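Local coordinates for protein RIF2 (Saccharomyces cerevisiae, PDB 4BJ1) that takes part in transcriptional silencing and the regulation of telomere length, and interacts with RIF1 and the C-terminus of RAP1, at residues D128-V133 and I172-V177; H145-K150 and N182-K187; S15-E20 and F236-G241; V8-F13 and V289-F294. All coordinates share one frame; numbering follows the deposited sequence.

Contact 1 of 4, residues D128-V133 and I172-V177; sequences DLMMMV and INVLSV
Val174 lies at the middle of the contact, touched by Leu129, Met130 and Val133, where helices 128-137 and 165-180 pass each other on one flank of the P-loop-type ASCE domain of RIF2. The short segment axes come within 9.6 Å at a crossing angle of -45°. Met130 can be followed along its length. Its CB lies 4.0 Å from Val174 CG2, and with CG anti to the backbone N (chi1 -176°) the chain sets off past that methyl, running counter to the valine. Bends at both following torsions keep it close, so that SD remains 4.1 Å from Val174 CG2. At the tip, CE returns to the same methyl at 3.8 Å and also meets Val177 CG2 at 4.0 Å, nearly one turn further along the helix. Leu129 shares that valine methyl, its CG 3.8 Å from Val174 CG2, while Val133 takes the other branch, its CG2 meeting Val174 CG1 tip to tip at 4.0 Å. Val133 in turn rests on Val147 and Phe149 of the sheet beneath. The carbonyl of Asn173 is occupied within its own helix: it accepts from both Ser176 OG and Val177 N, which come to the same face of its plane. Between segments 128-133 and 172-177 the contact is therefore apolar, a fit of hydrocarbon and thioether surfaces without directional bonds.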
loop_
_atom_site.group_PDB
_atom_site.type_symbol
_atom_site.label_atom_id
_atom_site.label_comp_id
_atom_site.label_asym_id
_atom_site.label_seq_id
_atom_site.Cartn_x
_atom_site.Cartn_y
_atom_site.Cartn_z
ATOM N N ASP A 128 11.733 -15.968 33.927
ATOM C CA ASP A 128 10.617 -16.187 32.995
ATOM C C ASP A 128 10.884 -15.521 31.640
ATOM O O ASP A 128 10.688 -16.142 30.590
ATOM C CB ASP A 128 9.293 -15.613 33.574
ATOM C CG ASP A 128 9.093 -15.678 35.086
ATOM O OD1 ASP A 128 9.707 -16.562 35.734
ATOM O OD2 ASP A 128 8.290 -14.869 35.616
ATOM N N LEU A 129 11.312 -14.243 31.687
ATOM C CA LEU A 129 11.614 -13.388 30.544
ATOM C C LEU A 129 12.792 -13.947 29.768
ATOM O O LEU A 129 12.661 -14.208 28.575
ATOM C CB LEU A 129 11.898 -11.962 31.046
ATOM C CG LEU A 129 12.156 -10.855 30.031
ATOM C CD1 LEU A 129 11.110 -10.821 28.927
ATOM C CD2 LEU A 129 12.182 -9.542 30.715
ATOM N N MET A 130 13.915 -14.182 30.468
ATOM C CA MET A 130 15.153 -14.756 29.948
ATOM C C MET A 130 14.868 -16.034 29.170
ATOM O O MET A 130 15.352 -16.193 28.057
ATOM C CB MET A 130 16.113 -15.047 31.111
ATOM C CG MET A 130 17.459 -15.553 30.679
ATOM S SD MET A 130 18.518 -14.256 30.018
ATOM C CE MET A 130 18.907 -13.321 31.563
ATOM N N MET A 131 14.065 -16.922 29.752
ATOM C CA MET A 131 13.680 -18.201 29.179
ATOM C C MET A 131 12.958 -18.021 27.872
ATOM O O MET A 131 13.273 -18.715 26.901
ATOM C CB MET A 131 12.803 -18.959 30.171
ATOM C CG MET A 131 13.589 -19.876 31.040
ATOM S SD MET A 131 13.514 -21.523 30.329
ATOM C CE MET A 131 11.985 -22.145 31.127
ATOM N N MET A 132 12.013 -17.061 27.845
ATOM C CA MET A 132 11.212 -16.728 26.675
ATOM C C MET A 132 12.048 -16.072 25.569
ATOM O O MET A 132 11.898 -16.474 24.416
ATOM C CB MET A 132 10.008 -15.869 27.075
ATOM C CG MET A 132 9.093 -15.530 25.914
ATOM S SD MET A 132 9.201 -13.771 25.480
ATOM C CE MET A 132 8.113 -13.047 26.800
ATOM N N VAL A 133 12.931 -15.088 25.920
ATOM C CA VAL A 133 13.816 -14.391 24.971
ATOM C C VAL A 133 14.726 -15.402 24.286
ATOM O O VAL A 133 14.800 -15.415 23.061
ATOM C CB VAL A 133 14.631 -13.219 25.601
ATOM C CG1 VAL A 133 15.619 -12.623 24.599
ATOM C CG2 VAL A 133 13.712 -12.127 26.153
ATOM N N ILE A 172 15.966 -5.373 32.557
ATOM C CA ILE A 172 17.307 -4.769 32.497
ATOM C C ILE A 172 18.400 -5.840 32.754
ATOM O O ILE A 172 19.543 -5.684 32.299
ATOM C CB ILE A 172 17.432 -3.515 33.403
ATOM C CG1 ILE A 172 16.344 -2.470 33.075
ATOM C CG2 ILE A 172 18.828 -2.884 33.305
ATOM C CD1 ILE A 172 16.123 -1.447 34.205
ATOM N N ASN A 173 18.020 -6.949 33.426
ATOM C CA ASN A 173 18.883 -8.102 33.665
ATOM C C ASN A 173 19.105 -8.904 32.355
ATOM O O ASN A 173 20.245 -9.256 32.020
ATOM C CB ASN A 173 18.310 -8.973 34.786
ATOM C CG ASN A 173 18.417 -8.377 36.183
ATOM O OD1 ASN A 173 18.977 -7.289 36.411
ATOM N ND2 ASN A 173 17.817 -9.059 37.143
ATOM N N VAL A 174 18.018 -9.134 31.593
ATOM C CA VAL A 174 18.075 -9.800 30.290
ATOM C C VAL A 174 18.903 -8.902 29.362
ATOM O O VAL A 174 19.839 -9.382 28.709
ATOM C CB VAL A 174 16.678 -10.134 29.710
ATOM C CG1 VAL A 174 16.779 -10.684 28.291
ATOM C CG2 VAL A 174 15.943 -11.128 30.593
ATOM N N LEU A 175 18.625 -7.592 29.379
ATOM C CA LEU A 175 19.362 -6.671 28.527
ATOM C C LEU A 175 20.865 -6.668 28.820
ATOM O O LEU A 175 21.640 -6.721 27.867
ATOM C CB LEU A 175 18.778 -5.248 28.539
ATOM C CG LEU A 175 17.384 -5.047 27.969
ATOM C CD1 LEU A 175 16.980 -3.629 28.107
ATOM C CD2 LEU A 175 17.302 -5.447 26.528
ATOM N N SER A 176 21.278 -6.684 30.109
ATOM C CA SER A 176 22.706 -6.707 30.442
ATOM C C SER A 176 23.381 -8.028 30.013
ATOM O O SER A 176 24.553 -8.007 29.657
ATOM C CB SER A 176 22.966 -6.362 31.912
ATOM O OG SER A 176 22.660 -7.419 32.806
ATOM N N VAL A 177 22.638 -9.144 29.974
ATOM C CA VAL A 177 23.190 -10.426 29.517
ATOM C C VAL A 177 23.387 -10.443 27.992
ATOM O O VAL A 177 24.357 -11.030 27.520
ATOM C CB VAL A 177 22.372 -11.627 30.035
ATOM C CG1 VAL A 177 22.738 -12.919 29.310
ATOM C CG2 VAL A 177 22.558 -11.776 31.539
#

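Contact 2 of 4, residues H145-K150 and N182-K187; sequences HIVYFK and NNIAFK
Strands 145-153 and 184-192 run parallel through this contact, their short axes 4.7 Å apart and inclined at 22°, with His145 to Tyr148 paired in order with Ile184 to Lys187. Five backbone bonds join them, alternating in direction as parallel pairing requires. The first, His145 N to Asn183 O at 2.8 Å, takes its acceptor from the loop just before the second strand. Val147 N to Ala185 O is the straightest, with 168° at the hydrogen, whereas Phe149 N to Lys187 O is more bent, at 141°. On one face of the sheet Val147 CG2 meets Ile184 CG2 at 3.8 Å. Two residues on from Val147, Phe149 turns the edge of its ring to Phe186, CE2 lying 3.8 Å from Phe186 CB; the Phe186 ring itself leads away from the neighbouring strand. The other face carries Ile146 and Lys187, where Ile146 CG2 touches Lys187 CG at 3.8 Å. A bend at the second torsion turns the rest of the lysine, and its NZ is held by the carbonyls of Asn41 and Lys46. Helix 165-180 forms the beta-alpha-beta crossover between the two strands and lays Leu175 on Phe149 and Phe186; helix 128-137 covers Val147 and Ile184, and strand 78-83 bonds to the far side of 145-153 through Ile146 and Tyr148.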
loop_
_atom_site.group_PDB
_atom_site.type_symbol
_atom_site.label_atom_id
_atom_site.label_comp_id
_atom_site.label_asym_id
_atom_site.label_seq_id
_atom_site.Cartn_x
_atom_site.Cartn_y
_atom_site.Cartn_z
ATOM N N HIS A 145 21.816 -12.638 15.810
ATOM C CA HIS A 145 20.388 -12.405 16.022
ATOM C C HIS A 145 20.185 -11.003 16.529
ATOM O O HIS A 145 21.094 -10.436 17.124
ATOM C CB HIS A 145 19.810 -13.378 17.064
ATOM C CG HIS A 145 20.109 -14.812 16.787
ATOM N ND1 HIS A 145 19.254 -15.590 16.030
ATOM C CD2 HIS A 145 21.192 -15.551 17.137
ATOM C CE1 HIS A 145 19.824 -16.785 15.969
ATOM N NE2 HIS A 145 21.000 -16.809 16.620
ATOM N N ILE A 146 18.989 -10.443 16.302
ATOM C CA ILE A 146 18.583 -9.125 16.774
ATOM C C ILE A 146 17.238 -9.308 17.440
ATOM O O ILE A 146 16.293 -9.815 16.824
ATOM C CB ILE A 146 18.550 -8.039 15.667
ATOM C CG1 ILE A 146 19.975 -7.610 15.259
ATOM C CG2 ILE A 146 17.735 -6.820 16.125
ATOM C CD1 ILE A 146 20.061 -6.734 13.955
ATOM N N VAL A 147 17.169 -8.922 18.708
ATOM C CA VAL A 147 15.962 -8.976 19.500
ATOM C C VAL A 147 15.435 -7.564 19.525
ATOM O O VAL A 147 16.163 -6.660 19.936
ATOM C CB VAL A 147 16.252 -9.442 20.924
ATOM C CG1 VAL A 147 15.031 -10.102 21.517
ATOM C CG2 VAL A 147 17.432 -10.380 20.960
ATOM N N TYR A 148 14.197 -7.357 19.070
ATOM C CA TYR A 148 13.579 -6.046 19.089
ATOM C C TYR A 148 12.506 -6.103 20.124
ATOM O O TYR A 148 11.519 -6.816 19.949
ATOM C CB TYR A 148 13.071 -5.607 17.692
ATOM C CG TYR A 148 11.835 -4.726 17.687
ATOM C CD1 TYR A 148 11.806 -3.513 18.382
ATOM C CD2 TYR A 148 10.699 -5.091 16.971
ATOM C CE1 TYR A 148 10.659 -2.712 18.395
ATOM C CE2 TYR A 148 9.559 -4.284 16.953
ATOM C CZ TYR A 148 9.541 -3.095 17.665
ATOM O OH TYR A 148 8.411 -2.306 17.620
ATOM N N PHE A 149 12.750 -5.403 21.244
ATOM C CA PHE A 149 11.843 -5.277 22.383
ATOM C C PHE A 149 11.042 -4.017 22.155
ATOM O O PHE A 149 11.618 -2.958 21.912
ATOM C CB PHE A 149 12.613 -5.176 23.698
ATOM C CG PHE A 149 13.493 -6.355 24.045
ATOM C CD1 PHE A 149 12.993 -7.423 24.783
ATOM C CD2 PHE A 149 14.843 -6.364 23.692
ATOM C CE1 PHE A 149 13.819 -8.496 25.134
ATOM C CE2 PHE A 149 15.659 -7.450 24.020
ATOM C CZ PHE A 149 15.147 -8.497 24.756
ATOM N N LYS A 150 9.720 -4.127 22.205
ATOM C CA LYS A 150 8.835 -3.000 21.947
ATOM C C LYS A 150 8.018 -2.688 23.180
ATOM O O LYS A 150 7.394 -3.591 23.745
ATOM C CB LYS A 150 7.937 -3.326 20.731
ATOM C CG LYS A 150 6.750 -2.399 20.501
ATOM C CD LYS A 150 5.574 -3.194 19.960
ATOM C CE LYS A 150 4.408 -2.318 19.584
ATOM N NZ LYS A 150 4.605 -1.639 18.272
ATOM N N ASN A 182 28.163 -11.502 22.319
ATOM C CA ASN A 182 28.463 -11.073 20.966
ATOM C C ASN A 182 27.553 -12.026 20.174
ATOM O O ASN A 182 27.148 -13.071 20.720
ATOM C CB ASN A 182 29.948 -11.261 20.614
ATOM C CG ASN A 182 30.563 -12.502 21.182
ATOM O OD1 ASN A 182 30.721 -12.656 22.407
ATOM N ND2 ASN A 182 30.939 -13.403 20.300
ATOM N N ASN A 183 27.153 -11.645 18.954
ATOM C CA ASN A 183 26.244 -12.433 18.109
ATOM C C ASN A 183 24.784 -12.182 18.425
ATOM O O ASN A 183 23.935 -12.600 17.656
ATOM C CB ASN A 183 26.572 -13.934 18.090
ATOM C CG ASN A 183 27.999 -14.225 17.665
ATOM O OD1 ASN A 183 28.808 -14.791 18.440
ATOM N ND2 ASN A 183 28.353 -13.800 16.444
ATOM N N ILE A 184 24.479 -11.472 19.518
ATOM C CA ILE A 184 23.109 -11.058 19.895
ATOM C C ILE A 184 23.124 -9.551 20.193
ATOM O O ILE A 184 23.926 -9.091 21.031
ATOM C CB ILE A 184 22.462 -11.861 21.066
ATOM C CG1 ILE A 184 22.420 -13.355 20.795
ATOM C CG2 ILE A 184 21.056 -11.355 21.330
ATOM C CD1 ILE A 184 22.555 -14.131 22.025
ATOM N N ALA A 185 22.238 -8.798 19.503
ATOM C CA ALA A 185 22.061 -7.349 19.647
ATOM C C ALA A 185 20.626 -7.056 20.015
ATOM O O ALA A 185 19.738 -7.797 19.616
ATOM C CB ALA A 185 22.415 -6.632 18.352
ATOM N N PHE A 186 20.387 -5.988 20.778
ATOM C CA PHE A 186 19.035 -5.636 21.168
ATOM C C PHE A 186 18.701 -4.237 20.763
ATOM O O PHE A 186 19.556 -3.356 20.791
ATOM C CB PHE A 186 18.789 -5.849 22.668
ATOM C CG PHE A 186 19.601 -5.018 23.637
ATOM C CD1 PHE A 186 19.238 -3.706 23.929
ATOM C CD2 PHE A 186 20.658 -5.582 24.345
ATOM C CE1 PHE A 186 19.969 -2.950 24.858
ATOM C CE2 PHE A 186 21.389 -4.828 25.274
ATOM C CZ PHE A 186 21.036 -3.521 25.534
ATOM N N LYS A 187 17.439 -4.033 20.390
ATOM C CA LYS A 187 16.896 -2.742 19.998
ATOM C C LYS A 187 15.661 -2.547 20.845
ATOM O O LYS A 187 14.639 -3.181 20.594
ATOM C CB LYS A 187 16.567 -2.675 18.478
ATOM C CG LYS A 187 17.629 -3.261 17.528
ATOM C CD LYS A 187 18.950 -2.475 17.436
ATOM C CE LYS A 187 19.879 -3.148 16.448
ATOM N NZ LYS A 187 20.938 -2.243 15.932
#

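Contact 3 of 4, residues S15-E20 and F236-G241; sequences SMALQE and FTFDSG
Glu20 reaches from helix 10-26 to grip Thr237 with both oxygens of its carboxylate. OE1 accepts from Thr237 N at 2.7 Å on its syn side, in a nearly straight bond of 165°. OE2 accepts from Thr237 OG1 at 2.8 Å, also syn but with the hydroxyl 32° out of the carboxylate plane. This two-point hold fixes the rotation of the carboxylate, which an extended side chain beyond CG delivers to the loop; a weak third bond runs from Phe238 N to Glu20 OE1, 3.4 Å long. Phe238 is met by both Glu20 and Met16: OE1 of Glu20 faces the ring edge, while Met16 CB stands over the ring centre in a CH-pi contact, 3.6 Å from the centroid. Loop 236-241 joins helices 223-233 and 243-257 of the AAA+ lid domain, so the N-terminal helix is docked here against the lid, far along the chain from it. The thioether of Met16 adds a Met-aromatic contact, its SD 4.3 Å from the Phe238 centroid and oblique to the ring. The same sulfur nears Asp239 OD2, and that carboxylate is salt-bridged to Lys12. Next to Met16, Ala17 places its CA over a face of the Phe236 ring, 4.2 Å from its centroid. Helix 10-26 also faces the second subunit, where Met16 packs on Ala62 of that chain.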
loop_
_atom_site.group_PDB
_atom_site.type_symbol
_atom_site.label_atom_id
_atom_site.label_comp_id
_atom_site.label_asym_id
_atom_site.label_seq_id
_atom_site.Cartn_x
_atom_site.Cartn_y
_atom_site.Cartn_z
ATOM N N SER A 15 -9.392 0.209 -5.686
ATOM C CA SER A 15 -8.356 -0.594 -5.054
ATOM C C SER A 15 -7.025 0.173 -4.927
ATOM O O SER A 15 -6.354 0.071 -3.891
ATOM C CB SER A 15 -8.172 -1.904 -5.808
ATOM O OG SER A 15 -7.519 -1.689 -7.047
ATOM N N MET A 16 -6.660 0.949 -5.965
ATOM C CA MET A 16 -5.411 1.709 -5.994
ATOM C C MET A 16 -5.465 2.911 -5.054
ATOM O O MET A 16 -4.450 3.260 -4.429
ATOM C CB MET A 16 -5.075 2.144 -7.426
ATOM C CG MET A 16 -4.424 1.060 -8.255
ATOM S SD MET A 16 -3.967 1.686 -9.887
ATOM C CE MET A 16 -3.318 0.243 -10.622
ATOM N N ALA A 17 -6.650 3.547 -4.967
ATOM C CA ALA A 17 -6.902 4.694 -4.106
ATOM C C ALA A 17 -6.860 4.205 -2.662
ATOM O O ALA A 17 -6.212 4.835 -1.832
ATOM C CB ALA A 17 -8.253 5.326 -4.428
ATOM N N LEU A 18 -7.476 3.054 -2.372
ATOM C CA LEU A 18 -7.453 2.493 -1.033
ATOM C C LEU A 18 -6.050 2.177 -0.558
ATOM O O LEU A 18 -5.680 2.624 0.533
ATOM C CB LEU A 18 -8.381 1.306 -0.911
ATOM C CG LEU A 18 -9.784 1.741 -0.554
ATOM C CD1 LEU A 18 -10.821 0.915 -1.261
ATOM C CD2 LEU A 18 -9.986 1.757 0.964
ATOM N N GLN A 19 -5.222 1.549 -1.419
ATOM C CA GLN A 19 -3.819 1.284 -1.094
ATOM C C GLN A 19 -3.019 2.581 -0.926
ATOM O O GLN A 19 -2.287 2.682 0.054
ATOM C CB GLN A 19 -3.186 0.424 -2.159
ATOM C CG GLN A 19 -1.836 -0.127 -1.768
ATOM C CD GLN A 19 -0.993 -0.262 -2.991
ATOM O OE1 GLN A 19 -1.053 0.561 -3.903
ATOM N NE2 GLN A 19 -0.210 -1.315 -3.060
ATOM N N GLU A 20 -3.202 3.595 -1.820
ATOM C CA GLU A 20 -2.445 4.834 -1.678
ATOM C C GLU A 20 -2.831 5.619 -0.462
ATOM O O GLU A 20 -1.944 6.148 0.193
ATOM C CB GLU A 20 -2.455 5.723 -2.919
ATOM C CG GLU A 20 -1.223 6.620 -2.892
ATOM C CD GLU A 20 -0.846 7.477 -4.082
ATOM O OE1 GLU A 20 -1.537 7.391 -5.118
ATOM O OE2 GLU A 20 0.130 8.256 -3.969
ATOM N N PHE A 236 -3.668 11.538 -5.015
ATOM C CA PHE A 236 -3.118 10.275 -5.473
ATOM C C PHE A 236 -2.158 10.448 -6.638
ATOM O O PHE A 236 -2.303 11.373 -7.447
ATOM C CB PHE A 236 -4.226 9.270 -5.788
ATOM C CG PHE A 236 -5.198 9.011 -4.658
ATOM C CD1 PHE A 236 -4.744 8.817 -3.354
ATOM C CD2 PHE A 236 -6.567 8.920 -4.902
ATOM C CE1 PHE A 236 -5.647 8.583 -2.309
ATOM C CE2 PHE A 236 -7.465 8.676 -3.865
ATOM C CZ PHE A 236 -6.999 8.511 -2.575
ATOM N N THR A 237 -1.174 9.541 -6.711
ATOM C CA THR A 237 -0.105 9.561 -7.700
ATOM C C THR A 237 -0.029 8.347 -8.629
ATOM O O THR A 237 0.830 8.339 -9.529
ATOM C CB THR A 237 1.248 9.775 -7.016
ATOM O OG1 THR A 237 1.616 8.590 -6.310
ATOM C CG2 THR A 237 1.286 11.020 -6.141
ATOM N N PHE A 238 -0.897 7.336 -8.430
ATOM C CA PHE A 238 -0.900 6.141 -9.294
ATOM C C PHE A 238 -1.416 6.510 -10.701
ATOM O O PHE A 238 -2.171 7.472 -10.797
ATOM C CB PHE A 238 -1.716 5.000 -8.671
ATOM C CG PHE A 238 -3.155 5.331 -8.402
ATOM C CD1 PHE A 238 -4.122 5.168 -9.392
ATOM C CD2 PHE A 238 -3.558 5.778 -7.147
ATOM C CE1 PHE A 238 -5.462 5.478 -9.142
ATOM C CE2 PHE A 238 -4.899 6.028 -6.878
ATOM C CZ PHE A 238 -5.843 5.907 -7.888
ATOM N N ASP A 239 -1.043 5.772 -11.773
ATOM C CA ASP A 239 -1.464 6.105 -13.160
ATOM C C ASP A 239 -1.233 7.591 -13.418
ATOM O O ASP A 239 -2.188 8.347 -13.651
ATOM C CB ASP A 239 -2.932 5.726 -13.499
ATOM C CG ASP A 239 -3.375 4.343 -13.084
ATOM O OD1 ASP A 239 -2.608 3.387 -13.310
ATOM O OD2 ASP A 239 -4.511 4.215 -12.539
ATOM N N SER A 240 0.032 8.031 -13.272
ATOM C CA SER A 240 0.347 9.432 -13.503
ATOM C C SER A 240 0.134 9.737 -14.964
ATOM O O SER A 240 0.453 8.900 -15.815
ATOM C CB SER A 240 1.759 9.772 -13.048
ATOM O OG SER A 240 1.762 9.810 -11.627
ATOM N N GLY A 241 -0.535 10.860 -15.208
ATOM C CA GLY A 241 -0.843 11.354 -16.539
ATOM C C GLY A 241 -2.227 11.008 -17.042
ATOM O O GLY A 241 -2.691 11.609 -18.029
#

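Contact 4 of 4, residues V8-F13 and V289-F294; sequences VFYQKF and VQSRTF
A T-shaped aromatic pair, Phe13 with Phe294, joins the start of helix 10-26 to the helical lid of this AAA+ fold, at the turn between helices 276-290 and 294-304. The edge of Phe294 points into the face of Phe13: CE1 stands over the centre of the Phe13 ring, the centroids are 5.3 Å apart and the planes meet at 76°. Leu244 and Tyr248 of helix 243-257 help to enclose both rings. Tyr10, nearly one turn earlier, has the larger share of the contact. Its CG is anti to the backbone N (chi1 179°), which swings the ring under the connecting loop, where the main chain passes over one face. Thr293 C lies 3.6 Å above the ring plane near its centre, and Phe294 N is 3.5 Å from Tyr10 CD1. Alongside, Phe294 CB packs on Tyr10 CD1 at 3.9 Å. At the ring edge, close to its plane, Tyr10 CE2 is 3.2 Å from Ser291 O. Side chains of the loop also bond to the flanking helices: Thr293 caps helix 294-304 through OG1 to Glu296 N, and Ser291 OG bonds to Ile287 O. Further out, Tyr10 OH lies 3.5 Å from Ser291 CB and hydrogen-bonds to the carbonyl oxygen of Ile288.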
loop_
_atom_site.group_PDB
_atom_site.type_symbol
_atom_site.label_atom_id
_atom_site.label_comp_id
_atom_site.label_asym_id
_atom_site.label_seq_id
_atom_site.Cartn_x
_atom_site.Cartn_y
_atom_site.Cartn_z
ATOM N N VAL A 8 -15.781 1.832 -17.572
ATOM C CA VAL A 8 -15.054 2.700 -16.620
ATOM C C VAL A 8 -14.740 1.935 -15.346
ATOM O O VAL A 8 -15.494 1.994 -14.365
ATOM C CB VAL A 8 -15.725 4.066 -16.356
ATOM C CG1 VAL A 8 -14.784 4.994 -15.571
ATOM C CG2 VAL A 8 -16.217 4.714 -17.668
ATOM N N PHE A 9 -13.609 1.217 -15.375
ATOM C CA PHE A 9 -13.155 0.322 -14.320
ATOM C C PHE A 9 -12.768 1.063 -13.032
ATOM O O PHE A 9 -11.605 1.444 -12.785
ATOM C CB PHE A 9 -12.070 -0.590 -14.858
ATOM C CG PHE A 9 -12.563 -1.308 -16.091
ATOM C CD1 PHE A 9 -13.731 -2.067 -16.058
ATOM C CD2 PHE A 9 -11.882 -1.202 -17.295
ATOM C CE1 PHE A 9 -14.200 -2.719 -17.211
ATOM C CE2 PHE A 9 -12.349 -1.856 -18.444
ATOM C CZ PHE A 9 -13.497 -2.618 -18.390
ATOM N N TYR A 10 -13.816 1.309 -12.234
ATOM C CA TYR A 10 -13.739 2.004 -10.966
ATOM C C TYR A 10 -13.049 1.102 -9.941
ATOM O O TYR A 10 -12.267 1.602 -9.144
ATOM C CB TYR A 10 -15.131 2.475 -10.508
ATOM C CG TYR A 10 -15.103 3.176 -9.178
ATOM C CD1 TYR A 10 -14.381 4.354 -9.004
ATOM C CD2 TYR A 10 -15.710 2.611 -8.061
ATOM C CE1 TYR A 10 -14.260 4.950 -7.748
ATOM C CE2 TYR A 10 -15.587 3.194 -6.794
ATOM C CZ TYR A 10 -14.859 4.360 -6.644
ATOM O OH TYR A 10 -14.782 4.948 -5.409
ATOM N N GLN A 11 -13.251 -0.222 -10.022
ATOM C CA GLN A 11 -12.589 -1.184 -9.152
ATOM C C GLN A 11 -11.058 -1.022 -9.192
ATOM O O GLN A 11 -10.408 -1.169 -8.161
ATOM C CB GLN A 11 -12.993 -2.608 -9.540
ATOM C CG GLN A 11 -12.560 -3.669 -8.546
ATOM C CD GLN A 11 -13.168 -3.417 -7.201
ATOM O OE1 GLN A 11 -14.393 -3.296 -7.065
ATOM N NE2 GLN A 11 -12.313 -3.299 -6.189
ATOM N N LYS A 12 -10.493 -0.692 -10.362
ATOM C CA LYS A 12 -9.056 -0.456 -10.507
ATOM C C LYS A 12 -8.662 0.794 -9.697
ATOM O O LYS A 12 -7.713 0.716 -8.913
ATOM C CB LYS A 12 -8.638 -0.338 -11.985
ATOM C CG LYS A 12 -7.136 -0.139 -12.135
ATOM C CD LYS A 12 -6.611 -0.459 -13.539
ATOM C CE LYS A 12 -6.526 0.720 -14.483
ATOM N NZ LYS A 12 -5.658 1.795 -13.952
ATOM N N PHE A 13 -9.431 1.914 -9.843
ATOM C CA PHE A 13 -9.231 3.169 -9.131
ATOM C C PHE A 13 -9.417 2.932 -7.648
ATOM O O PHE A 13 -8.515 3.243 -6.873
ATOM C CB PHE A 13 -10.215 4.247 -9.617
ATOM C CG PHE A 13 -9.933 5.591 -9.005
ATOM C CD1 PHE A 13 -8.955 6.423 -9.537
ATOM C CD2 PHE A 13 -10.570 5.989 -7.829
ATOM C CE1 PHE A 13 -8.631 7.640 -8.912
ATOM C CE2 PHE A 13 -10.249 7.207 -7.207
ATOM C CZ PHE A 13 -9.293 8.030 -7.760
ATOM N N VAL A 289 -14.789 3.258 -0.419
ATOM C CA VAL A 289 -15.396 1.928 -0.242
ATOM C C VAL A 289 -16.894 1.922 -0.649
ATOM O O VAL A 289 -17.267 1.130 -1.513
ATOM C CB VAL A 289 -15.144 1.380 1.190
ATOM C CG1 VAL A 289 -16.154 0.318 1.581
ATOM C CG2 VAL A 289 -13.727 0.842 1.324
ATOM N N GLN A 290 -17.722 2.828 -0.068
ATOM C CA GLN A 290 -19.162 2.917 -0.337
ATOM C C GLN A 290 -19.542 3.279 -1.763
ATOM O O GLN A 290 -20.655 2.968 -2.161
ATOM C CB GLN A 290 -19.834 3.904 0.596
ATOM C CG GLN A 290 -19.803 3.521 2.061
ATOM C CD GLN A 290 -20.018 4.730 2.946
ATOM O OE1 GLN A 290 -19.802 4.657 4.159
ATOM N NE2 GLN A 290 -20.438 5.874 2.368
ATOM N N SER A 291 -18.674 3.976 -2.507
ATOM C CA SER A 291 -18.969 4.357 -3.883
ATOM C C SER A 291 -18.806 3.165 -4.802
ATOM O O SER A 291 -17.828 2.430 -4.674
ATOM C CB SER A 291 -18.073 5.498 -4.349
ATOM O OG SER A 291 -18.323 6.665 -3.591
ATOM N N ARG A 292 -19.763 2.975 -5.732
ATOM C CA ARG A 292 -19.736 1.865 -6.677
ATOM C C ARG A 292 -19.324 2.300 -8.087
ATOM O O ARG A 292 -19.005 1.456 -8.929
ATOM C CB ARG A 292 -21.066 1.115 -6.652
ATOM C CG ARG A 292 -21.231 0.298 -5.369
ATOM C CD ARG A 292 -22.372 -0.698 -5.453
ATOM N NE ARG A 292 -22.132 -1.729 -6.466
ATOM C CZ ARG A 292 -23.066 -2.550 -6.933
ATOM N NH1 ARG A 292 -24.313 -2.476 -6.479
ATOM N NH2 ARG A 292 -22.763 -3.451 -7.861
ATOM N N THR A 293 -19.320 3.622 -8.339
ATOM C CA THR A 293 -18.891 4.211 -9.607
ATOM C C THR A 293 -18.008 5.431 -9.355
ATOM O O THR A 293 -18.027 5.986 -8.249
ATOM C CB THR A 293 -20.067 4.560 -10.496
ATOM O OG1 THR A 293 -20.800 5.614 -9.881
ATOM C CG2 THR A 293 -20.970 3.360 -10.815
ATOM N N PHE A 294 -17.233 5.852 -10.383
ATOM C CA PHE A 294 -16.359 7.019 -10.270
ATOM C C PHE A 294 -17.165 8.308 -10.017
ATOM O O PHE A 294 -16.749 9.162 -9.215
ATOM C CB PHE A 294 -15.448 7.157 -11.498
ATOM C CG PHE A 294 -14.370 8.206 -11.331
ATOM C CD1 PHE A 294 -13.360 8.048 -10.378
ATOM C CD2 PHE A 294 -14.372 9.357 -12.108
ATOM C CE1 PHE A 294 -12.376 9.029 -10.209
ATOM C CE2 PHE A 294 -13.374 10.325 -11.960
ATOM C CZ PHE A 294 -12.388 10.161 -11.008
#

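In the fold
The four contacts fall into two clusters on opposite sides of the chain's centre. Contacts 1 and 2, with centres 11 Å apart, lie in the ASCE domain, whose sheet order 2-3-4-1-5 is that of AAA+ proteins; their segments alternate along the chain, and helix 165-180 enters contact 1 on its way between the strands of contact 2. Contacts 3 and 4, 12 Å apart, also touch the second subunit. They join helix 10-26 to the lid, contact 3 through the loop before helix 243-257 and contact 4 through the turn between the last two helices. Contacts 1 and 2 thus lie between their segments in sequence, yet the contact centres of one cluster lie about 37 to 52 Å from those of the other. The N-terminal helix is part of the lid end.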